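Side-chain contacts in sister chromatid cohesion protein (Chaetomium thermophilum, PDB 5T8V), which probably loads cohesin onto chromatin, the chain being the C-terminal, HEAT-repeat part of a longer protein: residues A223-A228 against Q273-E278; Q230-E235 against V256-I261; Q963-L968 against L1026-P1031. One frame throughout, in Å; residues are numbered along the deposited sequence.

In the fold
Interactions 1 and 2 share helix 218-232 and lie about 10 Å apart between centres; along the chain, interaction 2 falls within the span that interaction 1 bridges. They touch directly: the carbonyl oxygen O of A228 rests 3.5 Å from CB of A257, and CB of A228 meets CG1 of I261 at 3.6 Å. Interaction 3 belongs to the far arm of the molecule, about 112 Å from both, centre to centre, with nearest atoms about 92 Å from interaction 1 and 94 Å from interaction 2. The first two thus lie on one side of the chain's centre and the third on the opposite side.

Interaction 1: A223-A228 against Q273-E278; sequences ALEFAA and QGIIDE
E225 alone carries the 223-228 side of this contact, reaching over to I275 and E278 on helix 272-282. Just before it, A223 and L224 turn to another neighbour, helix 149-172, where both meet L156. E225 itself points at the opposing helix, and its CA lies 8.1 Å from the CA of I275, the nearest backbone approach of the two segments. The side chain bends at its second torsion (chi2 -76°), which swings the carboxylate across I275 at a slant. OE1 comes to rest 3.5 Å from CG2 of I275, the methyl branch, so that a charged oxygen is laid against an apolar surface. The other oxygen faces a like charge: OE2 of E225 stands 3.1 Å from OE2 of E278. The two acids arrive from opposite directions with their carboxylate planes only 11° apart; OE2 of E278 stands above OE2 of E225 rather than in its plane, and only these two oxygens overlap. Helices packed in layers are the building material of HEAT-repeat proteins, in which the interhelical cores are mostly apolar; here a helix of one layer is met by a later helix that runs steeply across it, and a buried glutamate spans the gap, its side chain also lying against I261 and I264 of helix 247-267. Without the carboxylate and its stem, an alanine here would probably leave the I275 methyl uncovered and open a gap between helix 218-232 and helix 272-282. Further along, A227 packs on I163 of helix 149-172, the side away from E278. Its backbone N donates to O of A223 at 2.9 Å, and N of A228 does the same to O of L224, continuing the regular helix beneath E225.

Interaction 2: Q230-E235 against V256-I261; sequences QLLFIE and VAMDMI
A257 offers the opposing helix little more than a methyl group, and that is what lets the backbones come close: its CA lies 5.9 Å from the CA of L232. The A257 CB points at the 230-235 segment and meets CB of L231 at 3.8 Å, with the backbone N of L232 a little farther off at 4.2 Å. One residue on, M258 starts out along the flank of its helix, yet its end returns to the contact. Its chain is extended beyond CG, and L232 crosses it at about a right angle, so that CD1 of L232 is 3.7 Å from both CG and CE of M258, the two carbons on either side of the sulfur. L232 delivers this methyl with CG anti to its backbone N (chi1 -176°). D259 forms a salt bridge with R312 of helix 305-315. M260 and I261 then lead the helix on, the former against L204 and the latter against L309. Other helices flank the apolar seam: 190-213 and 149-172 lie against L231, while 305-315 packs on L232, M258 and I261.

Interaction 3: Q963-L968 against L1026-P1031; sequences QPLDQL and LDVRKP
Two pairs of side chains, one apolar and one polar, bring L965 and Q967 against V1028 and D1027. In the first, the leucine and the valine both point across the gap and meet through single methyl groups, CD1 of L965 lying 4.4 Å from CG2 of V1028. This is a light touch, consistent with backbones that stay 10.4 Å apart between the CA atoms of the two residues. The leucine owes part of its cover to other residues, T956 and A960 of helix 940-960 and W1024; the valine is packed as well against F1019, I970 and F973. In the second pair the amide of Q967 approaches the carboxylate of D1027 at a slant, and the two planes stand almost upright on each other, 85° apart. NE2 of Q967 stops 3.6 Å from OD2 of D1027, too long to count as a hydrogen bond, so the attraction is at most a loose electrostatic one near the surface. The glutamine gets there by folding: CG is anti to its backbone N, but a turn at the second torsion (chi2 62°) carries the amide back toward D1027. Between L965 and Q967 the chain is steadied by D966, whose OD1 accepts a weak capping bond from N of L968 (3.2 Å) ahead of helix 969-986, while OD2 forms a separate salt bridge with K969. On the other side, K1030 N bonds to O of L1026 at 2.9 Å, whereas P1031, with no N-H to give, leaves its helix kinked just beyond the contact. The contact thus joins the loop between helices 940-960 and 969-986 to the first turn of helix 1026-1042, within the alpha-solenoid of stacked helices that HEAT repeats build.

Interaction 1: A223-A228 against Q273-E278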
loop_
_atom_site.group_PDB
_atom_site.type_symbol
_atom_site.label_atom_id
_atom_site.label_comp_id
_atom_site.label_asym_id
_atom_site.label_seq_id
_atom_site.Cartn_x
_atom_site.Cartn_y
_atom_site.Cartn_z
ATOM N N ALA A 223 6.697 -40.803 33.476
ATOM C CA ALA A 223 7.487 -41.635 32.577
ATOM C C ALA A 223 6.718 -41.948 31.300
ATOM O O ALA A 223 7.289 -41.936 30.203
ATOM C CB ALA A 223 7.895 -42.924 33.288
ATOM N N LEU A 224 5.418 -42.232 31.422
ATOM C CA LEU A 224 4.608 -42.492 30.237
ATOM C C LEU A 224 4.514 -41.253 29.355
ATOM O O LEU A 224 4.516 -41.359 28.125
ATOM C CB LEU A 224 3.212 -42.964 30.645
ATOM C CG LEU A 224 3.110 -44.391 31.188
ATOM C CD1 LEU A 224 1.738 -44.634 31.800
ATOM C CD2 LEU A 224 3.390 -45.408 30.092
ATOM N N GLU A 225 4.423 -40.068 29.963
ATOM C CA GLU A 225 4.356 -38.843 29.173
ATOM C C GLU A 225 5.678 -38.568 28.470
ATOM O O GLU A 225 5.687 -38.026 27.360
ATOM C CB GLU A 225 3.967 -37.665 30.069
ATOM C CG GLU A 225 3.175 -36.562 29.368
ATOM C CD GLU A 225 4.035 -35.678 28.482
ATOM O OE1 GLU A 225 3.516 -35.175 27.463
ATOM O OE2 GLU A 225 5.225 -35.479 28.805
ATOM N N PHE A 226 6.797 -38.937 29.092
ATOM C CA PHE A 226 8.093 -38.772 28.443
ATOM C C PHE A 226 8.259 -39.755 27.290
ATOM O O PHE A 226 8.725 -39.382 26.205
ATOM C CB PHE A 226 9.209 -38.946 29.473
ATOM C CG PHE A 226 10.582 -38.652 28.941
ATOM C CD1 PHE A 226 10.987 -37.346 28.718
ATOM C CD2 PHE A 226 11.473 -39.679 28.676
ATOM C CE1 PHE A 226 12.252 -37.072 28.232
ATOM C CE2 PHE A 226 12.739 -39.410 28.192
ATOM C CZ PHE A 226 13.127 -38.106 27.969
ATOM N N ALA A 227 7.872 -41.015 27.503
ATOM C CA ALA A 227 7.980 -42.021 26.453
ATOM C C ALA A 227 7.062 -41.696 25.280
ATOM O O ALA A 227 7.486 -41.727 24.118
ATOM C CB ALA A 227 7.657 -43.398 27.024
ATOM N N ALA A 228 5.796 -41.387 25.567
ATOM C CA ALA A 228 4.870 -41.002 24.510
ATOM C C ALA A 228 5.351 -39.747 23.799
ATOM O O ALA A 228 5.304 -39.664 22.564
ATOM C CB ALA A 228 3.473 -40.787 25.088
ATOM N N GLN A 273 -0.966 -27.402 32.035
ATOM C CA GLN A 273 -0.087 -26.359 31.517
ATOM C C GLN A 273 1.356 -26.835 31.434
ATOM O O GLN A 273 2.094 -26.427 30.530
ATOM C CB GLN A 273 -0.176 -25.109 32.393
ATOM C CG GLN A 273 0.654 -23.941 31.883
ATOM C CD GLN A 273 0.610 -22.735 32.805
ATOM O OE1 GLN A 273 -0.070 -22.744 33.832
ATOM N NE2 GLN A 273 1.342 -21.689 32.441
ATOM N N GLY A 274 1.778 -27.693 32.359
ATOM C CA GLY A 274 3.115 -28.243 32.299
ATOM C C GLY A 274 3.307 -29.074 31.050
ATOM O O GLY A 274 4.211 -28.814 30.249
ATOM N N ILE A 275 2.439 -30.068 30.869
ATOM C CA ILE A 275 2.516 -30.978 29.733
ATOM C C ILE A 275 2.684 -30.162 28.458
ATOM O O ILE A 275 3.728 -30.228 27.795
ATOM C CB ILE A 275 1.265 -31.874 29.667
ATOM C CG1 ILE A 275 1.205 -32.776 30.902
ATOM C CG2 ILE A 275 1.264 -32.716 28.396
ATOM C CD1 ILE A 275 -0.132 -33.442 31.110
ATOM N N ILE A 276 1.662 -29.375 28.123
ATOM C CA ILE A 276 1.700 -28.490 26.966
ATOM C C ILE A 276 3.062 -27.817 26.912
ATOM O O ILE A 276 3.795 -27.954 25.925
ATOM C CB ILE A 276 0.565 -27.452 27.023
ATOM C CG1 ILE A 276 -0.786 -28.142 26.818
ATOM C CG2 ILE A 276 0.773 -26.361 25.970
ATOM C CD1 ILE A 276 -1.984 -27.251 27.051
ATOM N N ASP A 277 3.422 -27.117 27.990
ATOM C CA ASP A 277 4.671 -26.367 28.004
ATOM C C ASP A 277 5.827 -27.231 27.520
ATOM O O ASP A 277 6.515 -26.889 26.552
ATOM C CB ASP A 277 4.945 -25.823 29.407
ATOM C CG ASP A 277 4.229 -24.510 29.674
ATOM O OD1 ASP A 277 3.209 -24.235 29.003
ATOM O OD2 ASP A 277 4.686 -23.750 30.555
ATOM N N GLU A 278 6.036 -28.384 28.158
ATOM C CA GLU A 278 7.189 -29.190 27.777
ATOM C C GLU A 278 7.044 -29.699 26.348
ATOM O O GLU A 278 8.016 -29.700 25.584
ATOM C CB GLU A 278 7.406 -30.339 28.765
ATOM C CG GLU A 278 6.204 -31.206 29.065
ATOM C CD GLU A 278 6.464 -32.159 30.219
ATOM O OE1 GLU A 278 7.567 -32.096 30.805
ATOM O OE2 GLU A 278 5.566 -32.966 30.544
#

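Interaction 2: Q230-E235 against V256-I261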
loop_
_atom_site.group_PDB
_atom_site.type_symbol
_atom_site.label_atom_id
_atom_site.label_comp_id
_atom_site.label_asym_id
_atom_site.label_seq_id
_atom_site.Cartn_x
_atom_site.Cartn_y
_atom_site.Cartn_z
ATOM N N GLN A 230 8.300 -38.954 23.328
ATOM C CA GLN A 230 9.367 -39.384 22.428
ATOM C C GLN A 230 8.795 -40.037 21.174
ATOM O O GLN A 230 9.230 -39.740 20.055
ATOM C CB GLN A 230 10.315 -40.339 23.158
ATOM C CG GLN A 230 11.499 -40.809 22.320
ATOM C CD GLN A 230 12.295 -39.659 21.724
ATOM O OE1 GLN A 230 13.298 -39.226 22.292
ATOM N NE2 GLN A 230 11.851 -39.164 20.570
ATOM N N LEU A 231 7.816 -40.932 21.340
ATOM C CA LEU A 231 7.194 -41.578 20.187
ATOM C C LEU A 231 6.499 -40.583 19.272
ATOM O O LEU A 231 6.293 -40.883 18.090
ATOM C CB LEU A 231 6.175 -42.625 20.645
ATOM C CG LEU A 231 6.646 -44.068 20.823
ATOM C CD1 LEU A 231 5.481 -44.923 21.298
ATOM C CD2 LEU A 231 7.221 -44.634 19.533
ATOM N N LEU A 232 6.120 -39.415 19.792
ATOM C CA LEU A 232 5.393 -38.441 18.985
ATOM C C LEU A 232 6.233 -37.967 17.807
ATOM O O LEU A 232 5.712 -37.770 16.703
ATOM C CB LEU A 232 4.975 -37.262 19.864
ATOM C CG LEU A 232 4.122 -36.167 19.227
ATOM C CD1 LEU A 232 2.741 -36.691 18.874
ATOM C CD2 LEU A 232 4.027 -34.987 20.176
ATOM N N PHE A 233 7.540 -37.787 18.017
ATOM C CA PHE A 233 8.451 -37.303 16.989
ATOM C C PHE A 233 9.206 -38.439 16.307
ATOM O O PHE A 233 10.345 -38.255 15.863
ATOM C CB PHE A 233 9.431 -36.297 17.591
ATOM C CG PHE A 233 8.761 -35.176 18.331
ATOM C CD1 PHE A 233 8.330 -34.043 17.658
ATOM C CD2 PHE A 233 8.548 -35.260 19.697
ATOM C CE1 PHE A 233 7.706 -33.012 18.335
ATOM C CE2 PHE A 233 7.924 -34.235 20.381
ATOM C CZ PHE A 233 7.502 -33.108 19.701
ATOM N N ILE A 234 8.591 -39.619 16.226
ATOM C CA ILE A 234 9.194 -40.733 15.508
ATOM C C ILE A 234 9.430 -40.330 14.059
ATOM O O ILE A 234 8.614 -39.627 13.449
ATOM C CB ILE A 234 8.291 -41.974 15.615
ATOM C CG1 ILE A 234 8.912 -43.165 14.888
ATOM C CG2 ILE A 234 6.900 -41.672 15.058
ATOM C CD1 ILE A 234 8.192 -44.470 15.148
ATOM N N GLU A 235 10.557 -40.773 13.498
ATOM C CA GLU A 235 10.948 -40.384 12.143
ATOM C C GLU A 235 10.557 -41.488 11.166
ATOM O O GLU A 235 11.371 -42.304 10.735
ATOM C CB GLU A 235 12.438 -40.078 12.073
ATOM C CG GLU A 235 12.758 -38.603 12.182
ATOM C CD GLU A 235 14.097 -38.253 11.564
ATOM O OE1 GLU A 235 15.098 -38.930 11.883
ATOM O OE2 GLU A 235 14.142 -37.309 10.747
ATOM N N VAL A 256 -1.015 -43.914 18.863
ATOM C CA VAL A 256 -1.065 -44.424 20.233
ATOM C C VAL A 256 -0.443 -43.423 21.198
ATOM O O VAL A 256 -0.953 -43.198 22.304
ATOM C CB VAL A 256 -0.371 -45.798 20.312
ATOM C CG1 VAL A 256 -0.054 -46.177 21.758
ATOM C CG2 VAL A 256 -1.251 -46.860 19.676
ATOM N N ALA A 257 0.673 -42.807 20.795
ATOM C CA ALA A 257 1.320 -41.827 21.658
ATOM C C ALA A 257 0.412 -40.630 21.907
ATOM O O ALA A 257 0.285 -40.163 23.046
ATOM C CB ALA A 257 2.644 -41.377 21.045
ATOM N N MET A 258 -0.223 -40.113 20.852
ATOM C CA MET A 258 -1.150 -38.999 21.030
ATOM C C MET A 258 -2.263 -39.361 22.007
ATOM O O MET A 258 -2.593 -38.582 22.910
ATOM C CB MET A 258 -1.729 -38.583 19.681
ATOM C CG MET A 258 -0.710 -37.933 18.767
ATOM S SD MET A 258 -1.416 -37.418 17.196
ATOM C CE MET A 258 -0.000 -36.624 16.439
ATOM N N ASP A 259 -2.854 -40.547 21.843
ATOM C CA ASP A 259 -3.886 -40.991 22.776
ATOM C C ASP A 259 -3.364 -40.989 24.206
ATOM O O ASP A 259 -4.038 -40.510 25.127
ATOM C CB ASP A 259 -4.378 -42.385 22.388
ATOM C CG ASP A 259 -5.188 -42.382 21.107
ATOM O OD1 ASP A 259 -5.307 -41.306 20.483
ATOM O OD2 ASP A 259 -5.700 -43.454 20.722
ATOM N N MET A 260 -2.155 -41.515 24.412
ATOM C CA MET A 260 -1.604 -41.593 25.762
ATOM C C MET A 260 -1.424 -40.203 26.363
ATOM O O MET A 260 -1.786 -39.965 27.523
ATOM C CB MET A 260 -0.273 -42.346 25.733
ATOM C CG MET A 260 0.267 -42.694 27.109
ATOM S SD MET A 260 1.781 -43.667 27.046
ATOM C CE MET A 260 1.176 -45.212 26.377
ATOM N N ILE A 261 -0.870 -39.268 25.586
ATOM C CA ILE A 261 -0.643 -37.923 26.105
ATOM C C ILE A 261 -1.967 -37.239 26.416
ATOM O O ILE A 261 -2.081 -36.511 27.406
ATOM C CB ILE A 261 0.196 -37.093 25.116
ATOM C CG1 ILE A 261 1.578 -37.726 24.934
ATOM C CG2 ILE A 261 0.336 -35.653 25.624
ATOM C CD1 ILE A 261 2.432 -37.060 23.870
#

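Interaction 3: Q963-L968 against L1026-P1031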
loop_
_atom_site.group_PDB
_atom_site.type_symbol
_atom_site.label_atom_id
_atom_site.label_comp_id
_atom_site.label_asym_id
_atom_site.label_seq_id
_atom_site.Cartn_x
_atom_site.Cartn_y
_atom_site.Cartn_z
ATOM N N GLN A 963 -11.411 69.757 -35.855
ATOM C CA GLN A 963 -12.195 69.430 -34.672
ATOM C C GLN A 963 -11.494 68.340 -33.866
ATOM O O GLN A 963 -10.804 67.493 -34.441
ATOM C CB GLN A 963 -13.607 68.954 -35.034
ATOM C CG GLN A 963 -14.494 70.025 -35.655
ATOM C CD GLN A 963 -14.383 70.080 -37.166
ATOM O OE1 GLN A 963 -13.696 69.264 -37.780
ATOM N NE2 GLN A 963 -15.062 71.048 -37.774
ATOM N N PRO A 964 -11.654 68.326 -32.534
ATOM C CA PRO A 964 -11.012 67.276 -31.727
ATOM C C PRO A 964 -11.524 65.870 -32.011
ATOM O O PRO A 964 -11.971 65.177 -31.093
ATOM C CB PRO A 964 -11.337 67.698 -30.286
ATOM C CG PRO A 964 -11.597 69.150 -30.361
ATOM C CD PRO A 964 -12.247 69.375 -31.686
ATOM N N LEU A 965 -11.452 65.428 -33.267
ATOM C CA LEU A 965 -11.833 64.064 -33.613
ATOM C C LEU A 965 -13.242 63.746 -33.123
ATOM O O LEU A 965 -14.046 64.653 -32.884
ATOM C CB LEU A 965 -10.825 63.075 -33.020
ATOM C CG LEU A 965 -9.382 63.222 -33.498
ATOM C CD1 LEU A 965 -8.445 62.426 -32.605
ATOM C CD2 LEU A 965 -9.257 62.761 -34.943
ATOM N N ASP A 966 -13.550 62.459 -32.985
ATOM C CA ASP A 966 -14.810 61.995 -32.421
ATOM C C ASP A 966 -14.638 60.517 -32.100
ATOM O O ASP A 966 -13.611 59.912 -32.416
ATOM C CB ASP A 966 -15.988 62.226 -33.373
ATOM C CG ASP A 966 -15.740 61.665 -34.760
ATOM O OD1 ASP A 966 -14.837 60.817 -34.909
ATOM O OD2 ASP A 966 -16.454 62.069 -35.702
ATOM N N GLN A 967 -15.658 59.939 -31.465
ATOM C CA GLN A 967 -15.565 58.544 -31.056
ATOM C C GLN A 967 -15.478 57.586 -32.238
ATOM O O GLN A 967 -15.173 56.406 -32.034
ATOM C CB GLN A 967 -16.764 58.175 -30.179
ATOM C CG GLN A 967 -16.476 57.072 -29.174
ATOM C CD GLN A 967 -15.405 57.469 -28.173
ATOM O OE1 GLN A 967 -15.476 58.534 -27.563
ATOM N NE2 GLN A 967 -14.401 56.615 -28.010
ATOM N N LEU A 968 -15.727 58.058 -33.459
ATOM C CA LEU A 968 -15.678 57.221 -34.652
ATOM C C LEU A 968 -14.352 57.319 -35.392
ATOM O O LEU A 968 -13.819 56.298 -35.832
ATOM C CB LEU A 968 -16.820 57.596 -35.603
ATOM C CG LEU A 968 -16.825 56.923 -36.979
ATOM C CD1 LEU A 968 -16.750 55.409 -36.856
ATOM C CD2 LEU A 968 -18.065 57.330 -37.757
ATOM N N LEU A 1026 -6.283 58.442 -24.837
ATOM C CA LEU A 1026 -5.704 57.121 -24.631
ATOM C C LEU A 1026 -6.084 56.162 -25.754
ATOM O O LEU A 1026 -5.256 55.350 -26.187
ATOM C CB LEU A 1026 -6.148 56.566 -23.276
ATOM C CG LEU A 1026 -5.206 55.579 -22.583
ATOM C CD1 LEU A 1026 -3.864 56.224 -22.270
ATOM C CD2 LEU A 1026 -5.844 55.052 -21.308
ATOM N N ASP A 1027 -7.324 56.248 -26.243
ATOM C CA ASP A 1027 -7.757 55.393 -27.343
ATOM C C ASP A 1027 -6.922 55.607 -28.598
ATOM O O ASP A 1027 -6.952 54.760 -29.499
ATOM C CB ASP A 1027 -9.232 55.645 -27.657
ATOM C CG ASP A 1027 -10.154 55.194 -26.540
ATOM O OD1 ASP A 1027 -9.747 54.321 -25.744
ATOM O OD2 ASP A 1027 -11.290 55.711 -26.463
ATOM N N VAL A 1028 -6.190 56.712 -28.682
ATOM C CA VAL A 1028 -5.302 56.987 -29.808
ATOM C C VAL A 1028 -3.866 56.602 -29.486
ATOM O O VAL A 1028 -3.186 55.972 -30.296
ATOM C CB VAL A 1028 -5.407 58.475 -30.212
ATOM C CG1 VAL A 1028 -4.375 58.827 -31.280
ATOM C CG2 VAL A 1028 -6.811 58.784 -30.710
ATOM N N ARG A 1029 -3.384 56.978 -28.299
ATOM C CA ARG A 1029 -2.019 56.639 -27.917
ATOM C C ARG A 1029 -1.809 55.133 -27.871
ATOM O O ARG A 1029 -0.701 54.656 -28.141
ATOM C CB ARG A 1029 -1.683 57.255 -26.558
ATOM C CG ARG A 1029 -1.594 58.772 -26.559
ATOM C CD ARG A 1029 -1.248 59.296 -25.176
ATOM N NE ARG A 1029 0.106 58.923 -24.774
ATOM C CZ ARG A 1029 0.587 59.055 -23.542
ATOM N NH1 ARG A 1029 -0.176 59.546 -22.573
ATOM N NH2 ARG A 1029 1.833 58.689 -23.274
ATOM N N LYS A 1030 -2.853 54.363 -27.531
ATOM C CA LYS A 1030 -2.676 52.913 -27.432
ATOM C C LYS A 1030 -2.387 52.296 -28.793
ATOM O O LYS A 1030 -1.285 51.753 -28.988
ATOM C CB LYS A 1030 -3.892 52.277 -26.751
ATOM C CG LYS A 1030 -3.827 50.755 -26.710
ATOM C CD LYS A 1030 -5.081 50.136 -26.124
ATOM C CE LYS A 1030 -5.049 48.619 -26.242
ATOM N NZ LYS A 1030 -4.957 48.163 -27.660
ATOM N N PRO A 1031 -3.296 52.340 -29.770
ATOM C CA PRO A 1031 -3.020 51.666 -31.049
ATOM C C PRO A 1031 -1.831 52.242 -31.796
ATOM O O PRO A 1031 -1.252 51.544 -32.639
ATOM C CB PRO A 1031 -4.325 51.853 -31.833
ATOM C CG PRO A 1031 -4.953 53.060 -31.241
ATOM C CD PRO A 1031 -4.593 53.041 -29.792
#